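Local coordinates for protein membrane attack complex assembly inhibitor BGA71 (Borreliella bavariensis, PDB 6FMH) that probably inhibits assembly of the complement membrane attack complex at the outer surface of the Lyme disease spirochaete, at residues I39-D48 and I76-Y87; S11-L20 and Q130-L141. All coordinates share one frame; numbering follows the deposited sequence.

How the contacts relate
From the N terminus, helix 12-36 meets helix 127-163 first, and this is contact 2, which spans more than a hundred residues of mostly helical chain. Soon after helix 12-36 ends, the chain turns through residues 39-48 with the short helix 43-46 and lies against helix 73-88, giving contact 1; the loop so closed holds helix 55-68. The smaller loop falls wholly within the larger, so the two closures nest and do not cross. The centres of contact 1 and contact 2 are about 36 Å apart, on opposite sides of the chain's centre. Contact 2 joins the start of helix 12-36 to the early part of helix 127-163, whereas contact 1 fastens the connection after helix 12-36 to helix 73-88.

Contact 1 of 2, residues I39-D48 and I76-Y87; sequences INFLATFKAD and INTLKEILETLY
Phe41 lies opposite Lys80 on helix 76-87, their CA atoms 6.1 Å apart, and farther along Thr44 lies opposite Glu84 where the chain of 39-48 enters the short helix 43-46. The Phe41 ring, its CG anti to the backbone N (chi1 175°), reaches in toward the helix. It crosses Ile76 at about a right angle, with CD1 3.5 Å from Ile76 CG2, and at its CZ end it meets Leu79. Lys80 CB touches the ring, and its extended chain then passes Phe41 O to bring NZ to Asn40 O, to which it donates at 3.0 Å from above the carbonyl plane. The Ala43 N-H of the type I turn Asn40-Ala43 reaches the same oxygen from the other face, so two donors grip it and tie the turn to the helix. Thr44 is used on both branches: OG1 donates to Glu84 OE2 at 2.8 Å, meeting it from above the plane of the carboxylate, while CG2 sits over one face of Tyr87 as a CH-pi contact, 3.6 Å from the ring centroid. Tyr87 in turn directs an edge at the face of Phe45 in a T-shaped pair with planes at 76°, and the rim of Phe45 rests on Leu83 CB. Arg93 adds a cation-pi contact to Tyr87, and Ile65 of helix 55-68 packs against Phe41. The arrangement is a turn and short helix laid on helix 73-88, with an apolar and aromatic inner side and polar bonds toward its border, in the all-helical fold of this CRASP-1-like protein.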
loop_
_atom_site.group_PDB
_atom_site.type_symbol
_atom_site.label_atom_id
_atom_site.label_comp_id
_atom_site.label_asym_id
_atom_site.label_seq_id
_atom_site.Cartn_x
_atom_site.Cartn_y
_atom_site.Cartn_z
ATOM N N ILE A 39 -0.626 -11.924 22.445
ATOM C CA ILE A 39 -0.221 -10.589 22.940
ATOM C C ILE A 39 -1.112 -9.542 22.258
ATOM O O ILE A 39 -1.065 -9.420 21.035
ATOM C CB ILE A 39 1.277 -10.334 22.621
ATOM C CG1 ILE A 39 1.848 -9.016 23.155
ATOM C CG2 ILE A 39 1.540 -10.329 21.128
ATOM C CD1 ILE A 39 3.347 -9.140 23.363
ATOM N N ASN A 40 -1.957 -8.849 23.019
ATOM C CA ASN A 40 -2.923 -7.929 22.403
ATOM C C ASN A 40 -2.401 -6.553 22.718
ATOM O O ASN A 40 -2.810 -5.884 23.682
ATOM C CB ASN A 40 -4.401 -8.129 22.842
ATOM C CG ASN A 40 -5.441 -7.652 21.787
ATOM O OD1 ASN A 40 -5.200 -6.752 21.014
ATOM N ND2 ASN A 40 -6.620 -8.292 21.787
ATOM N N PHE A 41 -1.399 -6.164 21.954
ATOM C CA PHE A 41 -0.572 -5.001 22.296
ATOM C C PHE A 41 -1.409 -3.766 22.545
ATOM O O PHE A 41 -1.153 -3.010 23.482
ATOM C CB PHE A 41 0.487 -4.785 21.198
ATOM C CG PHE A 41 1.309 -3.545 21.377
ATOM C CD1 PHE A 41 1.961 -3.268 22.595
ATOM C CD2 PHE A 41 1.404 -2.626 20.349
ATOM C CE1 PHE A 41 2.679 -2.098 22.767
ATOM C CE2 PHE A 41 2.134 -1.451 20.518
ATOM C CZ PHE A 41 2.761 -1.178 21.732
ATOM N N LEU A 42 -2.423 -3.548 21.741
ATOM C CA LEU A 42 -3.194 -2.339 21.865
ATOM C C LEU A 42 -4.597 -2.615 22.346
ATOM O O LEU A 42 -5.500 -1.804 22.129
ATOM C CB LEU A 42 -3.238 -1.593 20.516
ATOM C CG LEU A 42 -1.886 -1.080 19.993
ATOM C CD1 LEU A 42 -2.015 -0.653 18.564
ATOM C CD2 LEU A 42 -1.362 0.079 20.798
ATOM N N ALA A 43 -4.799 -3.717 23.035
ATOM C CA ALA A 43 -6.156 -4.077 23.474
ATOM C C ALA A 43 -6.852 -2.942 24.180
ATOM O O ALA A 43 -7.979 -2.584 23.848
ATOM C CB ALA A 43 -6.114 -5.290 24.396
ATOM N N THR A 44 -6.191 -2.399 25.194
ATOM C CA THR A 44 -6.712 -1.241 25.951
ATOM C C THR A 44 -7.181 -0.049 25.094
ATOM O O THR A 44 -8.214 0.561 25.397
ATOM C CB THR A 44 -5.646 -0.747 26.967
ATOM O OG1 THR A 44 -5.277 -1.827 27.853
ATOM C CG2 THR A 44 -6.144 0.440 27.796
ATOM N N PHE A 45 -6.476 0.225 24.007
ATOM C CA PHE A 45 -6.891 1.285 23.056
ATOM C C PHE A 45 -8.062 0.865 22.172
ATOM O O PHE A 45 -8.858 1.702 21.747
ATOM C CB PHE A 45 -5.727 1.683 22.163
ATOM C CG PHE A 45 -4.583 2.231 22.933
ATOM C CD1 PHE A 45 -4.567 3.574 23.301
ATOM C CD2 PHE A 45 -3.590 1.372 23.426
ATOM C CE1 PHE A 45 -3.556 4.066 24.078
ATOM C CE2 PHE A 45 -2.590 1.867 24.232
ATOM C CZ PHE A 45 -2.567 3.211 24.556
ATOM N N LYS A 46 -8.133 -0.439 21.886
ATOM C CA LYS A 46 -9.219 -1.050 21.153
ATOM C C LYS A 46 -10.505 -0.990 21.946
ATOM O O LYS A 46 -11.571 -0.756 21.416
ATOM C CB LYS A 46 -8.884 -2.521 20.842
ATOM C CG LYS A 46 -8.036 -2.770 19.599
ATOM C CD LYS A 46 -8.235 -4.189 19.124
ATOM C CE LYS A 46 -7.377 -4.545 17.894
ATOM N NZ LYS A 46 -6.651 -5.838 17.983
ATOM N N ALA A 47 -10.405 -1.155 23.251
ATOM C CA ALA A 47 -11.588 -1.152 24.114
ATOM C C ALA A 47 -12.136 0.253 24.315
ATOM O O ALA A 47 -13.211 0.404 24.885
ATOM C CB ALA A 47 -11.271 -1.804 25.450
ATOM N N ASP A 48 -11.407 1.270 23.834
ATOM C CA ASP A 48 -11.792 2.662 24.001
ATOM C C ASP A 48 -12.873 3.101 23.011
ATOM O O ASP A 48 -12.708 3.005 21.809
ATOM C CB ASP A 48 -10.550 3.546 23.854
ATOM C CG ASP A 48 -10.860 5.025 23.967
ATOM O OD1 ASP A 48 -12.038 5.353 24.071
ATOM O OD2 ASP A 48 -9.958 5.866 23.891
ATOM N N ILE A 76 8.002 -5.349 23.865
ATOM C CA ILE A 76 6.711 -4.868 23.468
ATOM C C ILE A 76 5.779 -4.898 24.653
ATOM O O ILE A 76 4.877 -4.063 24.771
ATOM C CB ILE A 76 6.104 -5.763 22.355
ATOM C CG1 ILE A 76 6.862 -5.599 21.046
ATOM C CG2 ILE A 76 4.624 -5.450 22.101
ATOM C CD1 ILE A 76 6.638 -6.750 20.087
ATOM N N ASN A 77 5.903 -5.940 25.455
ATOM C CA ASN A 77 5.052 -6.064 26.635
ATOM C C ASN A 77 5.328 -4.964 27.632
ATOM O O ASN A 77 4.427 -4.455 28.263
ATOM C CB ASN A 77 5.233 -7.439 27.292
ATOM C CG ASN A 77 4.457 -8.534 26.609
ATOM O OD1 ASN A 77 5.036 -9.574 26.302
ATOM N ND2 ASN A 77 3.168 -8.351 26.376
ATOM N N THR A 78 6.583 -4.616 27.783
ATOM C CA THR A 78 6.973 -3.518 28.679
ATOM C C THR A 78 6.375 -2.204 28.232
ATOM O O THR A 78 5.885 -1.405 29.062
ATOM C CB THR A 78 8.493 -3.376 28.663
ATOM O OG1 THR A 78 9.063 -4.685 28.865
ATOM C CG2 THR A 78 8.970 -2.459 29.721
ATOM N N LEU A 79 6.425 -1.976 26.919
ATOM C CA LEU A 79 5.880 -0.773 26.375
ATOM C C LEU A 79 4.383 -0.768 26.596
ATOM O O LEU A 79 3.776 0.276 26.827
ATOM C CB LEU A 79 6.185 -0.667 24.875
ATOM C CG LEU A 79 5.600 0.573 24.133
ATOM C CD1 LEU A 79 5.689 1.875 24.917
ATOM C CD2 LEU A 79 6.283 0.777 22.804
ATOM N N LYS A 80 3.781 -1.934 26.470
ATOM C CA LYS A 80 2.353 -2.093 26.729
ATOM C C LYS A 80 2.003 -1.669 28.158
ATOM O O LYS A 80 1.035 -0.965 28.401
ATOM C CB LYS A 80 1.981 -3.542 26.492
ATOM C CG LYS A 80 0.565 -3.872 26.833
ATOM C CD LYS A 80 0.163 -5.267 26.340
ATOM C CE LYS A 80 -1.222 -5.573 26.883
ATOM N NZ LYS A 80 -1.800 -6.816 26.324
ATOM N N GLU A 81 2.821 -2.090 29.110
ATOM C CA GLU A 81 2.574 -1.726 30.476
ATOM C C GLU A 81 2.700 -0.206 30.652
ATOM O O GLU A 81 1.827 0.443 31.227
ATOM C CB GLU A 81 3.493 -2.518 31.387
ATOM C CG GLU A 81 3.450 -2.136 32.865
ATOM C CD GLU A 81 4.316 -3.057 33.715
ATOM O OE1 GLU A 81 4.242 -4.248 33.474
ATOM O OE2 GLU A 81 5.066 -2.617 34.620
ATOM N N ILE A 82 3.784 0.364 30.140
ATOM C CA ILE A 82 3.969 1.807 30.143
ATOM C C ILE A 82 2.703 2.540 29.657
ATOM O O ILE A 82 2.177 3.435 30.358
ATOM C CB ILE A 82 5.146 2.262 29.248
ATOM C CG1 ILE A 82 6.461 1.834 29.872
ATOM C CG2 ILE A 82 5.120 3.793 29.128
ATOM C CD1 ILE A 82 7.670 1.890 28.983
ATOM N N LEU A 83 2.208 2.128 28.497
ATOM C CA LEU A 83 1.084 2.829 27.919
ATOM C C LEU A 83 -0.189 2.605 28.675
ATOM O O LEU A 83 -0.996 3.498 28.796
ATOM C CB LEU A 83 0.919 2.452 26.454
ATOM C CG LEU A 83 2.072 2.875 25.539
ATOM C CD1 LEU A 83 1.804 2.300 24.181
ATOM C CD2 LEU A 83 2.247 4.378 25.479
ATOM N N GLU A 84 -0.353 1.414 29.233
ATOM C CA GLU A 84 -1.553 1.094 30.018
ATOM C C GLU A 84 -1.565 1.716 31.404
ATOM O O GLU A 84 -2.600 2.095 31.913
ATOM C CB GLU A 84 -1.716 -0.409 30.132
ATOM C CG GLU A 84 -2.283 -1.012 28.868
ATOM C CD GLU A 84 -2.377 -2.528 28.911
ATOM O OE1 GLU A 84 -2.034 -3.127 29.939
ATOM O OE2 GLU A 84 -2.848 -3.116 27.926
ATOM N N THR A 85 -0.407 1.834 32.018
ATOM C CA THR A 85 -0.291 2.665 33.215
ATOM C C THR A 85 -0.809 4.089 32.927
ATOM O O THR A 85 -1.652 4.597 33.654
ATOM C CB THR A 85 1.174 2.747 33.648
ATOM O OG1 THR A 85 1.726 1.412 33.680
ATOM C CG2 THR A 85 1.345 3.426 34.992
ATOM N N LEU A 86 -0.283 4.715 31.876
ATOM C CA LEU A 86 -0.592 6.110 31.559
ATOM C C LEU A 86 -2.063 6.250 31.221
ATOM O O LEU A 86 -2.709 7.205 31.667
ATOM C CB LEU A 86 0.264 6.633 30.386
ATOM C CG LEU A 86 1.752 6.825 30.641
ATOM C CD1 LEU A 86 2.530 7.181 29.382
ATOM C CD2 LEU A 86 1.996 7.877 31.697
ATOM N N TYR A 87 -2.578 5.283 30.463
ATOM C CA TYR A 87 -3.978 5.248 30.064
ATOM C C TYR A 87 -4.902 5.107 31.267
ATOM O O TYR A 87 -5.925 5.775 31.360
ATOM C CB TYR A 87 -4.238 4.059 29.128
ATOM C CG TYR A 87 -5.610 4.025 28.522
ATOM C CD1 TYR A 87 -6.697 3.482 29.220
ATOM C CD2 TYR A 87 -5.839 4.529 27.265
ATOM C CE1 TYR A 87 -7.977 3.464 28.683
ATOM C CE2 TYR A 87 -7.104 4.483 26.716
ATOM C CZ TYR A 87 -8.174 3.958 27.439
ATOM O OH TYR A 87 -9.455 3.924 26.905
#

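Contact 2 of 2, residues S11-L20 and Q130-L141; sequences SKLETAAKNL and QNQKESELLMNL
Leu13 enters helix 130-141 as a knob into the hole formed by Gln130, Glu134, Leu137 and Leu138, on helices whose segment axes approach to 10.8 Å and run in broadly the same direction at 35°. Its branches divide the hole: CD1 lies 3.6 Å from Gln130 CG, and CD2 turns to the other end, 4.4 Å from Leu137 CB and 4.2 Å from Leu138 CD2. Glu134 lends only its aliphatic part here, CG standing 4.1 Å from Leu13 CG. Glu134 swings its chain away from its own backbone N (chi1 -178°) and stays extended beyond CG, which carries the carboxylate past the leucine toward Lys12. About a turn on, Ala16 CB meets Leu141 CD2 at 3.9 Å. The other branch of Leu141 passes Leu20 in the opposite direction, with CD1 3.5 Å from Leu20 CD2. Leu20 also touches Leu115, and Leu141 touches Val114, both on helix 90-123, so a third helix closes the buried side.

The outer side is looser. The extended Lys12 chain passes obliquely over Leu138, its CG and CD against the CD1 methyl, and it crosses Glu134 at about a right angle. Its NZ stays 5.8 Å from Glu134 OE2, too far for a salt bridge, although the opposite charges may still attract weakly. On another side of helix 12-36, Glu14 packs on Asn52 and Lys18 on Gln55 of the second subunit. Chemically, the union rests on leucine and alanine packing plus the carbon portions of long polar side chains, while the charged ends remain at the margin, which implies adhesion by burial of apolar surface more than by directed polar bonds.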
loop_
_atom_site.group_PDB
_atom_site.type_symbol
_atom_site.label_atom_id
_atom_site.label_comp_id
_atom_site.label_asym_id
_atom_site.label_seq_id
_atom_site.Cartn_x
_atom_site.Cartn_y
_atom_site.Cartn_z
ATOM N N SER A 11 16.120 1.562 -12.301
ATOM C CA SER A 11 16.032 3.023 -11.881
ATOM C C SER A 11 15.853 3.287 -10.365
ATOM O O SER A 11 15.172 2.527 -9.671
ATOM C CB SER A 11 14.918 3.793 -12.618
ATOM O OG SER A 11 14.274 4.745 -11.726
ATOM N N LYS A 12 16.435 4.390 -9.887
ATOM C CA LYS A 12 16.497 4.694 -8.457
ATOM C C LYS A 12 15.126 4.611 -7.718
ATOM O O LYS A 12 14.987 3.931 -6.696
ATOM C CB LYS A 12 17.223 6.059 -8.228
ATOM C CG LYS A 12 17.807 6.197 -6.826
ATOM C CD LYS A 12 18.831 7.324 -6.747
ATOM C CE LYS A 12 19.608 7.291 -5.436
ATOM N NZ LYS A 12 20.811 8.147 -5.499
ATOM N N LEU A 13 14.094 5.218 -8.289
ATOM C CA LEU A 13 12.751 5.215 -7.712
ATOM C C LEU A 13 12.138 3.819 -7.777
ATOM O O LEU A 13 11.523 3.338 -6.802
ATOM C CB LEU A 13 11.835 6.126 -8.494
ATOM C CG LEU A 13 12.135 7.623 -8.482
ATOM C CD1 LEU A 13 11.243 8.431 -9.424
ATOM C CD2 LEU A 13 12.039 8.246 -7.117
ATOM N N GLU A 14 12.352 3.139 -8.904
ATOM C CA GLU A 14 11.942 1.739 -9.029
ATOM C C GLU A 14 12.609 0.830 -7.988
ATOM O O GLU A 14 11.915 0.024 -7.346
ATOM C CB GLU A 14 12.138 1.253 -10.444
ATOM C CG GLU A 14 11.108 1.838 -11.417
ATOM C CD GLU A 14 11.358 1.499 -12.891
ATOM O OE1 GLU A 14 12.531 1.353 -13.300
ATOM O OE2 GLU A 14 10.362 1.403 -13.636
ATOM N N THR A 15 13.911 0.981 -7.749
ATOM C CA THR A 15 14.569 0.189 -6.678
ATOM C C THR A 15 14.088 0.585 -5.321
ATOM O O THR A 15 14.015 -0.256 -4.413
ATOM C CB THR A 15 16.139 0.240 -6.665
ATOM O OG1 THR A 15 16.600 1.516 -7.095
ATOM C CG2 THR A 15 16.717 -0.844 -7.558
ATOM N N ALA A 16 13.875 1.875 -5.136
ATOM C CA ALA A 16 13.418 2.379 -3.836
ATOM C C ALA A 16 12.058 1.790 -3.463
ATOM O O ALA A 16 11.903 1.226 -2.392
ATOM C CB ALA A 16 13.351 3.902 -3.816
ATOM N N ALA A 17 11.106 1.873 -4.372
ATOM C CA ALA A 17 9.827 1.192 -4.164
ATOM C C ALA A 17 9.993 -0.336 -3.901
ATOM O O ALA A 17 9.282 -0.896 -3.079
ATOM C CB ALA A 17 8.864 1.436 -5.336
ATOM N N LYS A 18 10.864 -0.999 -4.632
ATOM C CA LYS A 18 10.972 -2.434 -4.523
ATOM C C LYS A 18 11.463 -2.812 -3.123
ATOM O O LYS A 18 10.917 -3.726 -2.490
ATOM C CB LYS A 18 11.975 -2.946 -5.568
ATOM C CG LYS A 18 12.270 -4.423 -5.507
ATOM C CD LYS A 18 13.615 -4.781 -6.092
ATOM C CE LYS A 18 13.631 -6.259 -6.390
ATOM N NZ LYS A 18 14.558 -7.081 -5.581
ATOM N N ASN A 19 12.531 -2.150 -2.677
ATOM C CA ASN A 19 13.104 -2.457 -1.384
ATOM C C ASN A 19 12.116 -2.147 -0.286
ATOM O O ASN A 19 12.087 -2.857 0.708
ATOM C CB ASN A 19 14.382 -1.672 -1.111
ATOM C CG ASN A 19 15.558 -2.060 -1.995
ATOM O OD1 ASN A 19 15.658 -3.177 -2.530
ATOM N ND2 ASN A 19 16.516 -1.160 -2.077
ATOM N N LEU A 20 11.350 -1.066 -0.421
ATOM C CA LEU A 20 10.346 -0.685 0.612
ATOM C C LEU A 20 9.201 -1.684 0.602
ATOM O O LEU A 20 8.771 -2.140 1.637
ATOM C CB LEU A 20 9.735 0.712 0.408
ATOM C CG LEU A 20 9.826 1.748 1.603
ATOM C CD1 LEU A 20 11.130 1.756 2.386
ATOM C CD2 LEU A 20 9.639 3.067 0.891
ATOM N N GLN A 130 9.516 12.451 -13.956
ATOM C CA GLN A 130 10.090 11.451 -13.071
ATOM C C GLN A 130 11.430 11.827 -12.569
ATOM O O GLN A 130 11.727 11.619 -11.400
ATOM C CB GLN A 130 10.260 10.149 -13.796
ATOM C CG GLN A 130 10.346 8.967 -12.858
ATOM C CD GLN A 130 10.053 7.703 -13.600
ATOM O OE1 GLN A 130 8.948 7.507 -14.144
ATOM N NE2 GLN A 130 11.042 6.837 -13.652
ATOM N N ASN A 131 12.231 12.376 -13.461
ATOM C CA ASN A 131 13.556 12.870 -13.105
ATOM C C ASN A 131 13.587 14.189 -12.308
ATOM O O ASN A 131 14.529 14.448 -11.546
ATOM C CB ASN A 131 14.434 12.914 -14.362
ATOM C CG ASN A 131 14.936 11.522 -14.742
ATOM O OD1 ASN A 131 15.080 10.650 -13.875
ATOM N ND2 ASN A 131 15.197 11.305 -16.014
ATOM N N GLN A 132 12.538 14.982 -12.445
ATOM C CA GLN A 132 12.441 16.234 -11.739
ATOM C C GLN A 132 12.185 15.908 -10.263
ATOM O O GLN A 132 13.054 16.134 -9.412
ATOM C CB GLN A 132 11.323 17.050 -12.369
ATOM C CG GLN A 132 11.724 18.467 -12.640
ATOM C CD GLN A 132 11.169 18.992 -13.936
ATOM O OE1 GLN A 132 11.828 18.951 -14.954
ATOM N NE2 GLN A 132 9.955 19.506 -13.894
ATOM N N LYS A 133 11.028 15.289 -10.002
ATOM C CA LYS A 133 10.595 14.696 -8.701
ATOM C C LYS A 133 11.599 13.784 -7.986
ATOM O O LYS A 133 11.554 13.637 -6.754
ATOM C CB LYS A 133 9.366 13.863 -8.999
ATOM C CG LYS A 133 8.093 14.661 -9.045
ATOM C CD LYS A 133 6.941 13.883 -9.642
ATOM C CE LYS A 133 5.600 14.482 -9.254
ATOM N NZ LYS A 133 4.449 13.694 -9.720
ATOM N N GLU A 134 12.510 13.183 -8.735
ATOM C CA GLU A 134 13.308 12.098 -8.208
ATOM C C GLU A 134 14.066 12.446 -6.942
ATOM O O GLU A 134 13.879 11.808 -5.896
ATOM C CB GLU A 134 14.262 11.632 -9.272
ATOM C CG GLU A 134 15.126 10.456 -8.866
ATOM C CD GLU A 134 16.032 9.995 -10.006
ATOM O OE1 GLU A 134 15.602 10.056 -11.192
ATOM O OE2 GLU A 134 17.170 9.572 -9.717
ATOM N N SER A 135 14.905 13.471 -7.019
ATOM C CA SER A 135 15.797 13.822 -5.913
ATOM C C SER A 135 15.031 14.089 -4.612
ATOM O O SER A 135 15.429 13.621 -3.531
ATOM C CB SER A 135 16.632 15.076 -6.254
ATOM O OG SER A 135 15.885 16.290 -6.098
ATOM N N GLU A 136 13.939 14.828 -4.723
ATOM C CA GLU A 136 13.188 15.233 -3.562
ATOM C C GLU A 136 12.491 14.069 -2.861
ATOM O O GLU A 136 12.469 13.970 -1.617
ATOM C CB GLU A 136 12.176 16.291 -3.968
ATOM C CG GLU A 136 11.232 16.728 -2.845
ATOM C CD GLU A 136 10.199 17.736 -3.309
ATOM O OE1 GLU A 136 10.316 18.249 -4.442
ATOM O OE2 GLU A 136 9.266 18.016 -2.554
ATOM N N LEU A 137 11.921 13.188 -3.656
ATOM C CA LEU A 137 11.287 11.995 -3.117
ATOM C C LEU A 137 12.301 11.092 -2.432
ATOM O O LEU A 137 11.999 10.464 -1.415
ATOM C CB LEU A 137 10.577 11.229 -4.240
ATOM C CG LEU A 137 9.366 11.933 -4.875
ATOM C CD1 LEU A 137 8.911 11.228 -6.158
ATOM C CD2 LEU A 137 8.215 12.075 -3.906
ATOM N N LEU A 138 13.511 11.021 -2.993
ATOM C CA LEU A 138 14.539 10.179 -2.412
ATOM C C LEU A 138 15.029 10.739 -1.114
ATOM O O LEU A 138 15.323 10.008 -0.164
ATOM C CB LEU A 138 15.702 10.043 -3.383
ATOM C CG LEU A 138 15.411 9.226 -4.630
ATOM C CD1 LEU A 138 16.600 9.357 -5.549
ATOM C CD2 LEU A 138 15.125 7.772 -4.300
ATOM N N MET A 139 15.172 12.059 -1.100
ATOM C CA MET A 139 15.597 12.749 0.096
ATOM C C MET A 139 14.537 12.583 1.192
ATOM O O MET A 139 14.847 12.157 2.287
ATOM C CB MET A 139 16.001 14.184 -0.271
ATOM C CG MET A 139 17.266 14.189 -1.127
ATOM S SD MET A 139 17.614 15.777 -1.906
ATOM C CE MET A 139 18.584 16.582 -0.627
ATOM N N ASN A 140 13.275 12.827 0.878
ATOM C CA ASN A 140 12.198 12.618 1.819
ATOM C C ASN A 140 12.140 11.197 2.346
ATOM O O ASN A 140 11.873 10.954 3.530
ATOM C CB ASN A 140 10.849 12.933 1.151
ATOM C CG ASN A 140 10.645 14.430 0.926
ATOM O OD1 ASN A 140 11.326 15.236 1.497
ATOM N ND2 ASN A 140 9.719 14.784 0.051
ATOM N N LEU A 141 12.363 10.250 1.459
ATOM C CA LEU A 141 12.298 8.838 1.830
ATOM C C LEU A 141 13.347 8.556 2.861
ATOM O O LEU A 141 13.129 7.844 3.839
ATOM C CB LEU A 141 12.556 7.957 0.603
ATOM C CG LEU A 141 12.723 6.470 0.864
ATOM C CD1 LEU A 141 11.501 5.896 1.563
ATOM C CD2 LEU A 141 13.003 5.791 -0.458
#